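Local coordinates for protein farnesyl diphosphate synthase (Rhodobacter capsulatus, PDB 3M0G) that probably condenses farnesyl diphosphate with isopentenyl diphosphate, in a magnesium-dependent prenyl transfer, to make geranylgeranyl diphosphate for isoprenoid and carotenoid biosynthesis, at residues D81-M86 with A105-A110; C85-D90 with L155-E160; E147-G152 with G180-F185; G199-Y204 with S275-C280; A261-A266 with A279-V284. All blocks are in the same frame, centred on the assembly; numbering follows the deposited sequence.

Interaction 1 of 5, residues D81-M86 with A105-A110; sequences DDMPCM and ATAVLA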
# COMPACT_ATOMS: atom_id res chain seq x y z
N ASP B 81 7.13 9.51 -7.56
CA ASP B 81 8.51 9.97 -7.69
C ASP B 81 8.65 11.12 -8.67
O ASP B 81 9.49 12.01 -8.46
CB ASP B 81 9.44 8.81 -8.07
CG ASP B 81 9.65 7.86 -6.92
OD1 ASP B 81 9.30 8.21 -5.77
OD2 ASP B 81 10.14 6.75 -7.17
N ASP B 82 7.79 11.12 -9.68
CA ASP B 82 7.73 12.19 -10.68
C ASP B 82 7.19 13.50 -10.13
O ASP B 82 7.39 14.55 -10.74
CB ASP B 82 6.89 11.77 -11.89
CG ASP B 82 7.51 10.63 -12.65
OD1 ASP B 82 8.72 10.36 -12.44
OD2 ASP B 82 6.80 9.97 -13.44
N MSE B 83 6.53 13.46 -8.97
CA MSE B 83 5.91 14.68 -8.42
C MSE B 83 6.94 15.77 -8.11
O MSE B 83 8.10 15.45 -7.79
CB MSE B 83 5.04 14.38 -7.19
CG MSE B 83 3.79 13.58 -7.47
SE MSE B 83 2.78 13.22 -5.84
CE MSE B 83 4.23 12.68 -4.69
N PRO B 84 6.52 17.05 -8.18
CA PRO B 84 7.39 18.23 -8.03
C PRO B 84 8.26 18.19 -6.78
O PRO B 84 9.45 18.51 -6.85
CB PRO B 84 6.39 19.39 -7.98
CG PRO B 84 5.22 18.90 -8.79
CD PRO B 84 5.11 17.45 -8.41
N CYS B 85 7.69 17.80 -5.64
CA CYS B 85 8.43 17.76 -4.38
C CYS B 85 9.41 16.59 -4.33
O CYS B 85 10.22 16.49 -3.42
CB CYS B 85 7.48 17.71 -3.18
SG CYS B 85 6.53 16.20 -3.10
N MSE B 86 9.32 15.69 -5.31
CA MSE B 86 10.21 14.56 -5.40
C MSE B 86 11.19 14.82 -6.55
O MSE B 86 12.01 15.74 -6.47
CB MSE B 86 9.40 13.27 -5.61
CG MSE B 86 8.44 12.93 -4.45
SE MSE B 86 9.32 11.80 -3.10
CE MSE B 86 9.56 10.30 -4.20
N ALA B 105 -2.80 16.37 -6.67
CA ALA B 105 -3.76 15.60 -5.86
C ALA B 105 -4.07 14.24 -6.49
O ALA B 105 -4.05 13.21 -5.81
CB ALA B 105 -5.04 16.40 -5.67
N THR B 106 -4.36 14.26 -7.79
CA THR B 106 -4.62 13.04 -8.55
C THR B 106 -3.44 12.07 -8.61
O THR B 106 -3.64 10.85 -8.52
CB THR B 106 -5.15 13.35 -9.97
OG1 THR B 106 -6.23 14.28 -9.87
CG2 THR B 106 -5.62 12.08 -10.66
N ALA B 107 -2.21 12.59 -8.74
CA ALA B 107 -1.02 11.73 -8.65
C ALA B 107 -0.82 11.07 -7.27
O ALA B 107 -0.48 9.90 -7.18
CB ALA B 107 0.26 12.50 -9.09
N VAL B 108 -1.02 11.81 -6.19
CA VAL B 108 -0.99 11.20 -4.85
C VAL B 108 -1.99 10.04 -4.81
O VAL B 108 -1.65 8.90 -4.46
CB VAL B 108 -1.35 12.23 -3.76
CG1 VAL B 108 -1.49 11.57 -2.36
CG2 VAL B 108 -0.36 13.36 -3.77
N LEU B 109 -3.22 10.33 -5.24
CA LEU B 109 -4.31 9.38 -5.08
C LEU B 109 -4.17 8.17 -5.99
O LEU B 109 -4.43 7.04 -5.57
CB LEU B 109 -5.66 10.08 -5.26
CG LEU B 109 -6.04 11.09 -4.18
CD1 LEU B 109 -7.43 11.56 -4.48
CD2 LEU B 109 -5.99 10.49 -2.75
N ALA B 110 -3.70 8.39 -7.21
CA ALA B 110 -3.56 7.29 -8.17
C ALA B 110 -2.44 6.33 -7.75
O ALA B 110 -2.56 5.10 -7.86
CB ALA B 110 -3.38 7.82 -9.58

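Interaction 2 of 5, residues C85-D90 with L155-E160; sequences CMDNDD and LDIAAE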
# COMPACT_ATOMS: atom_id res chain seq x y z
N CYS B 85 7.69 17.80 -5.64
CA CYS B 85 8.43 17.76 -4.38
C CYS B 85 9.41 16.59 -4.33
O CYS B 85 10.22 16.49 -3.42
CB CYS B 85 7.48 17.71 -3.18
SG CYS B 85 6.53 16.20 -3.10
N MSE B 86 9.32 15.69 -5.31
CA MSE B 86 10.21 14.56 -5.40
C MSE B 86 11.19 14.82 -6.55
O MSE B 86 12.01 15.74 -6.47
CB MSE B 86 9.40 13.27 -5.61
CG MSE B 86 8.44 12.93 -4.45
SE MSE B 86 9.32 11.80 -3.10
CE MSE B 86 9.56 10.30 -4.20
N ASP B 87 11.10 14.03 -7.61
CA ASP B 87 11.99 14.17 -8.76
C ASP B 87 11.57 15.25 -9.75
O ASP B 87 12.40 15.69 -10.55
CB ASP B 87 12.15 12.84 -9.50
CG ASP B 87 12.73 11.75 -8.63
OD1 ASP B 87 13.19 12.03 -7.49
OD2 ASP B 87 12.71 10.61 -9.10
N ASN B 88 10.30 15.66 -9.70
CA ASN B 88 9.81 16.80 -10.49
C ASN B 88 10.01 16.59 -12.01
O ASN B 88 10.63 17.42 -12.68
CB ASN B 88 10.45 18.11 -9.96
CG ASN B 88 9.79 19.38 -10.50
OD1 ASN B 88 10.38 20.46 -10.43
ND2 ASN B 88 8.59 19.26 -11.03
N ASP B 89 9.49 15.48 -12.52
CA ASP B 89 9.60 15.14 -13.95
C ASP B 89 8.31 15.49 -14.69
O ASP B 89 7.22 15.10 -14.27
CB ASP B 89 9.91 13.64 -14.12
CG ASP B 89 11.14 13.19 -13.33
OD1 ASP B 89 12.18 13.86 -13.44
OD2 ASP B 89 11.07 12.18 -12.61
N ASP B 90 8.43 16.24 -15.78
CA ASP B 90 7.27 16.63 -16.60
C ASP B 90 6.92 15.49 -17.53
O ASP B 90 5.75 15.30 -17.89
CB ASP B 90 7.58 17.88 -17.44
CG ASP B 90 7.75 19.15 -16.60
OD1 ASP B 90 7.34 19.16 -15.42
OD2 ASP B 90 8.28 20.14 -17.15
N LEU B 155 16.26 7.80 1.25
CA LEU B 155 17.71 8.00 1.21
C LEU B 155 18.14 8.81 -0.02
O LEU B 155 19.03 9.67 0.06
CB LEU B 155 18.47 6.67 1.28
CG LEU B 155 18.41 5.92 2.62
CD1 LEU B 155 18.82 4.48 2.39
CD2 LEU B 155 19.24 6.57 3.72
N ASP B 156 17.49 8.54 -1.15
CA ASP B 156 17.82 9.17 -2.43
C ASP B 156 17.35 10.62 -2.52
O ASP B 156 18.03 11.44 -3.12
CB ASP B 156 17.29 8.36 -3.61
CG ASP B 156 18.10 8.59 -4.89
OD1 ASP B 156 19.14 9.30 -4.84
OD2 ASP B 156 17.70 8.05 -5.94
N ILE B 157 16.20 10.92 -1.91
CA ILE B 157 15.72 12.31 -1.81
C ILE B 157 16.66 13.15 -0.93
O ILE B 157 16.99 14.29 -1.28
CB ILE B 157 14.24 12.38 -1.31
CG1 ILE B 157 13.28 11.89 -2.40
CG2 ILE B 157 13.87 13.80 -0.83
CD1 ILE B 157 13.64 12.37 -3.82
N ALA B 158 17.10 12.56 0.18
CA ALA B 158 18.06 13.20 1.07
C ALA B 158 19.42 13.39 0.39
O ALA B 158 20.08 14.41 0.58
CB ALA B 158 18.21 12.42 2.36
N ALA B 159 19.83 12.41 -0.40
CA ALA B 159 21.09 12.49 -1.13
C ALA B 159 21.13 13.67 -2.11
O ALA B 159 22.19 14.28 -2.29
CB ALA B 159 21.38 11.18 -1.86
N GLU B 160 19.99 13.99 -2.72
CA GLU B 160 19.88 15.01 -3.79
C GLU B 160 20.23 16.43 -3.34
O GLU B 160 20.56 17.29 -4.16
CB GLU B 160 18.47 15.05 -4.39
CG GLU B 160 18.07 13.81 -5.21
CD GLU B 160 19.04 13.48 -6.34
OE1 GLU B 160 19.52 14.41 -7.03
OE2 GLU B 160 19.30 12.28 -6.55

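Interaction 3 of 5, residues E147-G152 with G180-F185; sequences EGMVYG and GALISF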
# COMPACT_ATOMS: atom_id res chain seq x y z
N GLU B 147 11.53 -0.65 4.91
CA GLU B 147 12.75 -1.47 4.97
C GLU B 147 13.33 -1.69 3.58
O GLU B 147 14.48 -2.13 3.44
CB GLU B 147 12.48 -2.84 5.60
CG GLU B 147 12.00 -2.80 7.03
CD GLU B 147 11.83 -4.19 7.62
OE1 GLU B 147 10.70 -4.74 7.55
OE2 GLU B 147 12.83 -4.75 8.13
N GLY B 148 12.54 -1.39 2.55
CA GLY B 148 12.95 -1.62 1.17
C GLY B 148 12.80 -0.42 0.27
O GLY B 148 13.58 0.52 0.38
N MSE B 149 11.78 -0.42 -0.59
CA MSE B 149 11.62 0.62 -1.61
C MSE B 149 11.50 2.05 -1.12
O MSE B 149 12.25 2.89 -1.60
CB MSE B 149 10.47 0.34 -2.55
CG MSE B 149 10.58 1.11 -3.87
SE MSE B 149 9.01 0.83 -4.96
CE MSE B 149 7.72 1.58 -3.65
N VAL B 150 10.54 2.32 -0.22
CA VAL B 150 10.33 3.70 0.30
C VAL B 150 11.54 4.18 1.08
O VAL B 150 11.85 5.40 1.12
CB VAL B 150 9.00 3.85 1.15
CG1 VAL B 150 8.88 5.25 1.72
CG2 VAL B 150 7.75 3.53 0.31
N TYR B 151 12.20 3.26 1.77
CA TYR B 151 13.42 3.61 2.51
C TYR B 151 14.51 4.11 1.55
O TYR B 151 15.12 5.13 1.79
CB TYR B 151 13.87 2.43 3.37
CG TYR B 151 15.19 2.59 4.15
CD1 TYR B 151 15.39 3.65 5.05
CD2 TYR B 151 16.20 1.63 4.02
CE1 TYR B 151 16.59 3.74 5.78
CE2 TYR B 151 17.38 1.72 4.73
CZ TYR B 151 17.58 2.78 5.60
OH TYR B 151 18.76 2.84 6.30
N GLY B 152 14.75 3.41 0.45
CA GLY B 152 15.79 3.85 -0.47
C GLY B 152 15.40 5.09 -1.25
O GLY B 152 16.28 5.84 -1.70
N GLY B 180 16.72 -2.45 -5.65
CA GLY B 180 17.14 -3.81 -5.45
C GLY B 180 16.03 -4.68 -4.88
O GLY B 180 15.88 -5.84 -5.28
N ALA B 181 15.27 -4.09 -3.96
CA ALA B 181 14.25 -4.82 -3.20
C ALA B 181 13.12 -5.34 -4.08
O ALA B 181 12.74 -6.52 -3.98
CB ALA B 181 13.71 -3.92 -2.01
N LEU B 182 12.60 -4.47 -4.96
CA LEU B 182 11.42 -4.82 -5.81
C LEU B 182 11.75 -5.85 -6.85
O LEU B 182 10.91 -6.71 -7.17
CB LEU B 182 10.84 -3.59 -6.54
CG LEU B 182 9.35 -3.66 -6.94
CD1 LEU B 182 8.43 -4.04 -5.76
CD2 LEU B 182 8.81 -2.42 -7.64
N ILE B 183 12.96 -5.74 -7.41
CA ILE B 183 13.44 -6.77 -8.36
C ILE B 183 13.57 -8.14 -7.68
O ILE B 183 13.34 -9.19 -8.33
CB ILE B 183 14.76 -6.34 -9.04
CG1 ILE B 183 14.47 -5.37 -10.19
CG2 ILE B 183 15.60 -7.56 -9.52
CD1 ILE B 183 15.49 -4.19 -10.30
N SER B 184 14.03 -8.13 -6.43
CA SER B 184 14.17 -9.35 -5.64
C SER B 184 12.80 -9.97 -5.33
O SER B 184 12.63 -11.20 -5.39
CB SER B 184 14.94 -9.11 -4.34
OG SER B 184 15.08 -10.34 -3.63
N PHE B 185 11.83 -9.11 -5.01
CA PHE B 185 10.47 -9.63 -4.91
C PHE B 185 10.08 -10.36 -6.19
O PHE B 185 9.65 -11.50 -6.11
CB PHE B 185 9.42 -8.58 -4.61
CG PHE B 185 8.01 -9.11 -4.75
CD1 PHE B 185 7.44 -9.88 -3.72
CD2 PHE B 185 7.27 -8.89 -5.91
CE1 PHE B 185 6.13 -10.40 -3.83
CE2 PHE B 185 5.96 -9.39 -6.01
CZ PHE B 185 5.40 -10.15 -4.96

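Interaction 4 of 5, residues G199-Y204 with S275-C280; sequences GPLTAY and STLRAC. Unlike the reference sequence in segment 199-204: Gly199 (reference Ala), Pro200 (reference Leu), Thr202 (reference Ala). Unlike the reference sequence in segment 275-280: Ser275 (reference Ala).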
# COMPACT_ATOMS: atom_id res chain seq x y z
N GLY B 199 16.30 -19.12 -1.92
CA GLY B 199 17.74 -18.81 -1.88
C GLY B 199 18.45 -18.39 -3.16
O GLY B 199 18.99 -17.29 -3.21
N PRO B 200 18.48 -19.28 -4.18
CA PRO B 200 19.09 -18.98 -5.47
C PRO B 200 18.51 -17.78 -6.20
O PRO B 200 19.24 -17.02 -6.78
CB PRO B 200 18.84 -20.25 -6.29
CG PRO B 200 18.71 -21.34 -5.30
CD PRO B 200 18.14 -20.71 -4.04
N LEU B 201 17.20 -17.62 -6.19
CA LEU B 201 16.60 -16.48 -6.85
C LEU B 201 16.87 -15.18 -6.07
O LEU B 201 17.06 -14.13 -6.69
CB LEU B 201 15.11 -16.69 -7.08
CG LEU B 201 14.83 -17.68 -8.23
CD1 LEU B 201 13.46 -18.28 -8.08
CD2 LEU B 201 14.97 -16.94 -9.57
N THR B 202 16.95 -15.27 -4.75
CA THR B 202 17.35 -14.10 -3.92
C THR B 202 18.79 -13.63 -4.22
O THR B 202 19.08 -12.43 -4.27
CB THR B 202 17.17 -14.40 -2.41
OG1 THR B 202 15.81 -14.78 -2.16
CG2 THR B 202 17.50 -13.18 -1.54
N ALA B 203 19.69 -14.58 -4.42
CA ALA B 203 21.10 -14.28 -4.68
C ALA B 203 21.27 -13.69 -6.08
O ALA B 203 21.98 -12.70 -6.26
CB ALA B 203 21.98 -15.54 -4.48
N TYR B 204 20.64 -14.35 -7.06
CA TYR B 204 20.47 -13.86 -8.43
C TYR B 204 20.04 -12.40 -8.45
O TYR B 204 20.64 -11.56 -9.12
CB TYR B 204 19.45 -14.74 -9.17
CG TYR B 204 18.94 -14.19 -10.50
CD1 TYR B 204 19.72 -14.28 -11.67
CD2 TYR B 204 17.68 -13.60 -10.59
CE1 TYR B 204 19.25 -13.76 -12.89
CE2 TYR B 204 17.20 -13.08 -11.80
CZ TYR B 204 17.98 -13.17 -12.94
OH TYR B 204 17.50 -12.67 -14.14
N SER B 275 18.52 -20.63 -18.14
CA SER B 275 19.10 -19.91 -19.29
C SER B 275 18.35 -18.63 -19.69
O SER B 275 18.97 -17.64 -20.04
CB SER B 275 19.25 -20.86 -20.49
OG SER B 275 18.00 -21.39 -20.86
N THR B 276 17.02 -18.63 -19.59
CA THR B 276 16.26 -17.42 -19.88
C THR B 276 16.54 -16.33 -18.82
O THR B 276 16.72 -15.17 -19.17
CB THR B 276 14.75 -17.72 -20.04
OG1 THR B 276 14.58 -18.66 -21.10
CG2 THR B 276 13.98 -16.45 -20.39
N LEU B 277 16.61 -16.71 -17.54
CA LEU B 277 17.01 -15.74 -16.50
C LEU B 277 18.47 -15.28 -16.59
O LEU B 277 18.77 -14.13 -16.24
CB LEU B 277 16.71 -16.27 -15.10
CG LEU B 277 15.25 -16.33 -14.64
CD1 LEU B 277 15.16 -16.76 -13.19
CD2 LEU B 277 14.58 -15.01 -14.82
N ARG B 278 19.37 -16.18 -16.98
CA ARG B 278 20.76 -15.81 -17.23
C ARG B 278 20.85 -14.78 -18.36
O ARG B 278 21.58 -13.81 -18.25
CB ARG B 278 21.63 -17.05 -17.50
CG ARG B 278 21.87 -17.90 -16.24
CD ARG B 278 22.65 -19.20 -16.49
NE ARG B 278 23.33 -19.62 -15.27
CZ ARG B 278 23.78 -20.85 -15.01
NH1 ARG B 278 23.62 -21.82 -15.90
NH2 ARG B 278 24.38 -21.10 -13.85
N ALA B 279 20.07 -14.97 -19.42
CA ALA B 279 20.05 -14.02 -20.55
C ALA B 279 19.49 -12.65 -20.14
O ALA B 279 20.00 -11.61 -20.58
CB ALA B 279 19.28 -14.61 -21.75
N CYS B 280 18.48 -12.66 -19.27
CA CYS B 280 17.90 -11.41 -18.79
C CYS B 280 18.93 -10.58 -18.02
O CYS B 280 18.98 -9.36 -18.17
CB CYS B 280 16.68 -11.67 -17.91
SG CYS B 280 15.89 -10.16 -17.33

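Interaction 5 of 5, residues A261-A266 with A279-V284; sequences AEAEAA and ACARYV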
# COMPACT_ATOMS: atom_id res chain seq x y z
N ALA B 261 27.71 -12.05 -13.76
CA ALA B 261 28.28 -13.40 -13.66
C ALA B 261 27.95 -14.00 -12.30
O ALA B 261 27.72 -15.20 -12.19
CB ALA B 261 29.79 -13.37 -13.89
N GLU B 262 27.88 -13.17 -11.26
CA GLU B 262 27.50 -13.64 -9.93
C GLU B 262 26.03 -14.07 -9.93
O GLU B 262 25.67 -15.06 -9.29
CB GLU B 262 27.70 -12.57 -8.85
CG GLU B 262 29.09 -11.93 -8.79
CD GLU B 262 30.06 -12.64 -7.86
OE1 GLU B 262 30.37 -13.83 -8.09
OE2 GLU B 262 30.53 -11.99 -6.89
N ALA B 263 25.20 -13.31 -10.65
CA ALA B 263 23.77 -13.58 -10.77
C ALA B 263 23.52 -14.88 -11.53
O ALA B 263 22.65 -15.65 -11.15
CB ALA B 263 23.06 -12.44 -11.44
N GLU B 264 24.28 -15.10 -12.59
CA GLU B 264 24.20 -16.33 -13.40
C GLU B 264 24.62 -17.55 -12.60
O GLU B 264 24.06 -18.63 -12.78
CB GLU B 264 25.10 -16.25 -14.63
CG GLU B 264 24.58 -15.40 -15.77
CD GLU B 264 25.53 -15.39 -16.93
OE1 GLU B 264 26.53 -14.63 -16.88
OE2 GLU B 264 25.31 -16.15 -17.88
N ALA B 265 25.65 -17.38 -11.76
CA ALA B 265 26.18 -18.48 -10.94
C ALA B 265 25.18 -18.86 -9.85
O ALA B 265 25.05 -20.03 -9.49
CB ALA B 265 27.54 -18.09 -10.34
N ALA B 266 24.47 -17.86 -9.32
CA ALA B 266 23.42 -18.12 -8.31
C ALA B 266 22.35 -19.12 -8.78
O ALA B 266 21.68 -19.76 -7.95
CB ALA B 266 22.77 -16.82 -7.86
N ALA B 279 20.07 -14.97 -19.42
CA ALA B 279 20.05 -14.02 -20.55
C ALA B 279 19.49 -12.65 -20.14
O ALA B 279 20.00 -11.61 -20.58
CB ALA B 279 19.28 -14.61 -21.75
N CYS B 280 18.48 -12.66 -19.27
CA CYS B 280 17.90 -11.41 -18.79
C CYS B 280 18.93 -10.58 -18.02
O CYS B 280 18.98 -9.36 -18.17
CB CYS B 280 16.68 -11.67 -17.91
SG CYS B 280 15.89 -10.16 -17.33
N ALA B 281 19.75 -11.23 -17.19
CA ALA B 281 20.77 -10.54 -16.41
C ALA B 281 21.79 -9.87 -17.33
O ALA B 281 22.25 -8.76 -17.08
CB ALA B 281 21.47 -11.50 -15.46
N ARG B 282 22.13 -10.57 -18.40
CA ARG B 282 23.08 -10.08 -19.40
C ARG B 282 22.46 -8.91 -20.17
O ARG B 282 23.14 -7.92 -20.45
CB ARG B 282 23.46 -11.21 -20.36
CG ARG B 282 24.27 -12.30 -19.72
CD ARG B 282 25.02 -13.11 -20.75
NE ARG B 282 24.14 -13.85 -21.64
CZ ARG B 282 23.57 -15.02 -21.36
NH1 ARG B 282 23.75 -15.58 -20.17
NH2 ARG B 282 22.80 -15.62 -22.27
N TYR B 283 21.18 -9.04 -20.50
CA TYR B 283 20.42 -7.97 -21.15
C TYR B 283 20.40 -6.68 -20.32
O TYR B 283 20.52 -5.58 -20.88
CB TYR B 283 19.01 -8.47 -21.47
CG TYR B 283 17.90 -7.43 -21.55
CD1 TYR B 283 17.02 -7.24 -20.49
CD2 TYR B 283 17.72 -6.66 -22.70
CE1 TYR B 283 15.99 -6.30 -20.56
CE2 TYR B 283 16.69 -5.72 -22.79
CZ TYR B 283 15.83 -5.55 -21.72
OH TYR B 283 14.81 -4.61 -21.79
N VAL B 284 20.28 -6.80 -19.00
CA VAL B 284 20.23 -5.60 -18.14
C VAL B 284 21.44 -4.69 -18.39
O VAL B 284 21.30 -3.47 -18.33
CB VAL B 284 20.07 -5.92 -16.62
CG1 VAL B 284 21.36 -6.43 -16.00
CG2 VAL B 284 19.63 -4.68 -15.87

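Interaction 1 of 5, residues D81-M86 with A105-A110
Met83, inside the first aspartate-rich motif of the prenyl synthases (DDxxxxD, here Asp81, Asp82 and Asp87), packs from the loop after helix 60-81 onto Ala107 and Val108 of helix 104-121. In this family that motif holds the magnesium ions that grip an allylic diphosphate. Residue 83 is a selenomethionine. Its CG sits 4.0 Å from Ala107 CB. One atom further on, SE reaches Val108 CG2 at 3.8 Å, and the two side chains cross at about a right angle. The methionine leaves its backbone with CG on the side of the backbone N, anti to the carbonyl carbon (chi1 -68°). The chain then runs straight through chi2 and bends only at the thioether (chi3 -45°), so that SE itself, rather than the end methyl, meets the valine branch. Met83 opens a type I turn that ends at Met86, closed by a bond of 2.8 Å from Met86 N to Met83 O. Ala107 is also covered by Val98 and His99. Met83 packs in addition on Val108 of the second subunit, and Val108 on Met83 of the second subunit, which places the contact at the dimer interface. No hydrogen bond links the two segments. The contact is apolar, made by van der Waals touches of SE and CG on methyl groups: a polarisable selenium in the deposited protein lies on buried carbon, while Asp82, next to it in the motif, turns its charge to Arg92 in a salt bridge.

Interaction 2 of 5, residues C85-D90 with L155-E160
Ile157, on helix 149-159, faces the last part of the aspartate-rich loop and touches two consecutive residues there, Met86 and Asp87. The isoleucine directs CG1 to the side of its backbone N and CG2 anti to that N (chi1 -71°), then turns CD1 with a second torsion of -41°. Two successive carbons of this one branch meet different neighbours. CG1 meets SE of the selenomethionine Met86 at 4.0 Å, the two chains crossing near a right angle. CD1 lies 3.7 Å from Asp87 OD1, a van der Waals touch between a methyl and a carboxylate oxygen. Met86 folds twice, at chi2 (-90°) and again at the thioether, and this fold puts SE against CG1 of the isoleucine; the placement of its end methyl is doubtful. The CB of Asp87 does not aim at the helix, yet its carboxylate swings in to reach it. Loop backbone bonds tie this part of the motif to its start, Asp87 to Asp81 and Asp89 to Asp82. More acid gathers nearby: Asp156 OD2 and Glu160 OE2 each lie 6.2 Å from Asp87 OD1, too far for direct contact, and Lys240 makes salt bridges with Asp156 OD1 and Glu160 OE2. Ile157 thus puts an apolar side chain among several carboxylates. No hydrogen bond across this contact uses the Asp87 carboxylate, which is consistent with the motif's magnesium-binding role in this family.

Interaction 3 of 5, residues E147-G152 with G180-F185
Gly148 and Ala181 make a close small-residue contact deep in the helical core, where the start of helix 149-159 comes against the middle of helix 168-194. The two backbones approach to 5.6 Å between the CA atoms of Gly148 and Ala181. Gly148 is the N-cap residue and presents only its CA, which lies 4.0 Å from Ala181 CB. The fit is tight: a beta carbon on Gly148 would come within 3.2 Å of Ala181 CB. That same methyl stands 4.2 Å from Met149 N, so it sits against the backbone at the start of the helix. The turn is closed by Gly152 N bonding to Gly148 O at 3.1 Å. Beside it a contact between longer side chains forms. The selenomethionine Met149 sends CG anti to the backbone N (chi1 -160°), stays extended through chi2, and sets SE 4.2 Å from Leu182 CD2. Around this pair, helix 60-81 covers Met149 through Leu73, Tyr76 and Ser77 and reaches Leu182 through Val70. Helix 130-144 adds Ser144 and helix 44-55 adds Arg45 against Leu182, while Val150 and Tyr151 turn to Leu30 and Pro26 of the second subunit.

Interaction 4 of 5, residues G199-Y204 with S275-C280
Tyr204 and Leu277 join helix 199-219 to the C-terminal helix 275-285 by one polar and several apolar contacts. The local helix segments run almost parallel (16°) with axes 12.6 Å apart, too far for backbones to meet, and long side chains span the distance. The polar link is a hydrogen bond of 2.9 Å from Tyr204 OH to Leu277 O. The hydroxyl approaches at a C=O...donor angle of 125°, tilted somewhat from the carbonyl plane, and the oxygen lies at the ring's edge, near the ring plane. Tyr204 gets there by holding CG anti to its own backbone N (chi1 167°), which throws the ring straight across the gap. Apolar contacts lie beside this bond. Tyr204 CZ rests 4.0 Å from Leu277 CB, the two side chains crossing at about a right angle. Next to the ring, Leu201 CD2 and Leu277 CD1 meet methyl to methyl at 3.6 Å. A phenylalanine here, lacking the hydroxyl, would probably leave the Leu277 carbonyl without its bond from the facing helix and the ring less firmly fixed across the gap. All four touching residues are buried. Helix 44-55 closes in through Leu48 on Tyr204, Ile55 on Leu277 and Leu44 on Cys280; Leu267, from the loop after helix 249-265, touches both Tyr204 and Leu277, and Ala191 of helix 168-194 backs Leu201.

Interaction 5 of 5, residues A261-A266 with A279-V284
Glu264 and Arg282 carry this contact between helix 249-265 and helix 275-285, with Ala281 meeting Ala263 next to them. Glu264 has the most surface covered. Its chain runs extended beyond CG, and the carboxylate offers OE2 to Arg282 NH1 at 2.8 Å in a salt bridge. The bond within it is weak, with an N-H...acceptor angle of only 124°. OE2 arrives at the guanidinium edge, near its plane, but the carboxylate and guanidinium planes stand 52° apart and just one oxygen meets one nitrogen, so this is a single-point pairing and not a bidentate one. Arg282 has a CB that does not aim at the partner helix; the bend at chi3 (-65°) turns its guanidinium back toward Glu264 and over its own helix, where Ala279 CA lies 3.6 Å from the guanidinium plane, toward its rim. Further in, Ala281 CB meets Ala263 CB at 4.4 Å, a loose touch between methyls. A leucine in place of Arg282 would probably leave the Glu264 carboxylate without its cationic mate across this contact and free to turn. Glu264 is engaged a second time through its backbone O, which accepts from NH2 of Arg278, one turn before Arg282 on helix 275-285. The contact thus grades from a buried alanine pair to a partly exposed ion pair, whose bent geometry suggests that charge attraction, more than a directed bond, holds it.

Overall arrangement
Interactions 1, 3 and 4 are buried, interaction 5 partly so, and interaction 2 lies at the surface. Interactions 1 and 2 share Cys85 and Met86 and hold successive parts of the aspartate-rich loop to two different helices. Interaction 3 uses helix 149-159 again, about 17 Å from interaction 2 between centres, and sits nearest the centre of the chain. Interactions 4 and 5, about 6 Å apart between centres, both hold helix 275-285, to helix 199-219 and helix 249-265 respectively, and are joined by a probable hydrogen bond between their segments. Chemistry follows place: interactions 1 to 3 make no hydrogen bonds across their segments, interaction 4 buries one, and interaction 5 adds an ion pair.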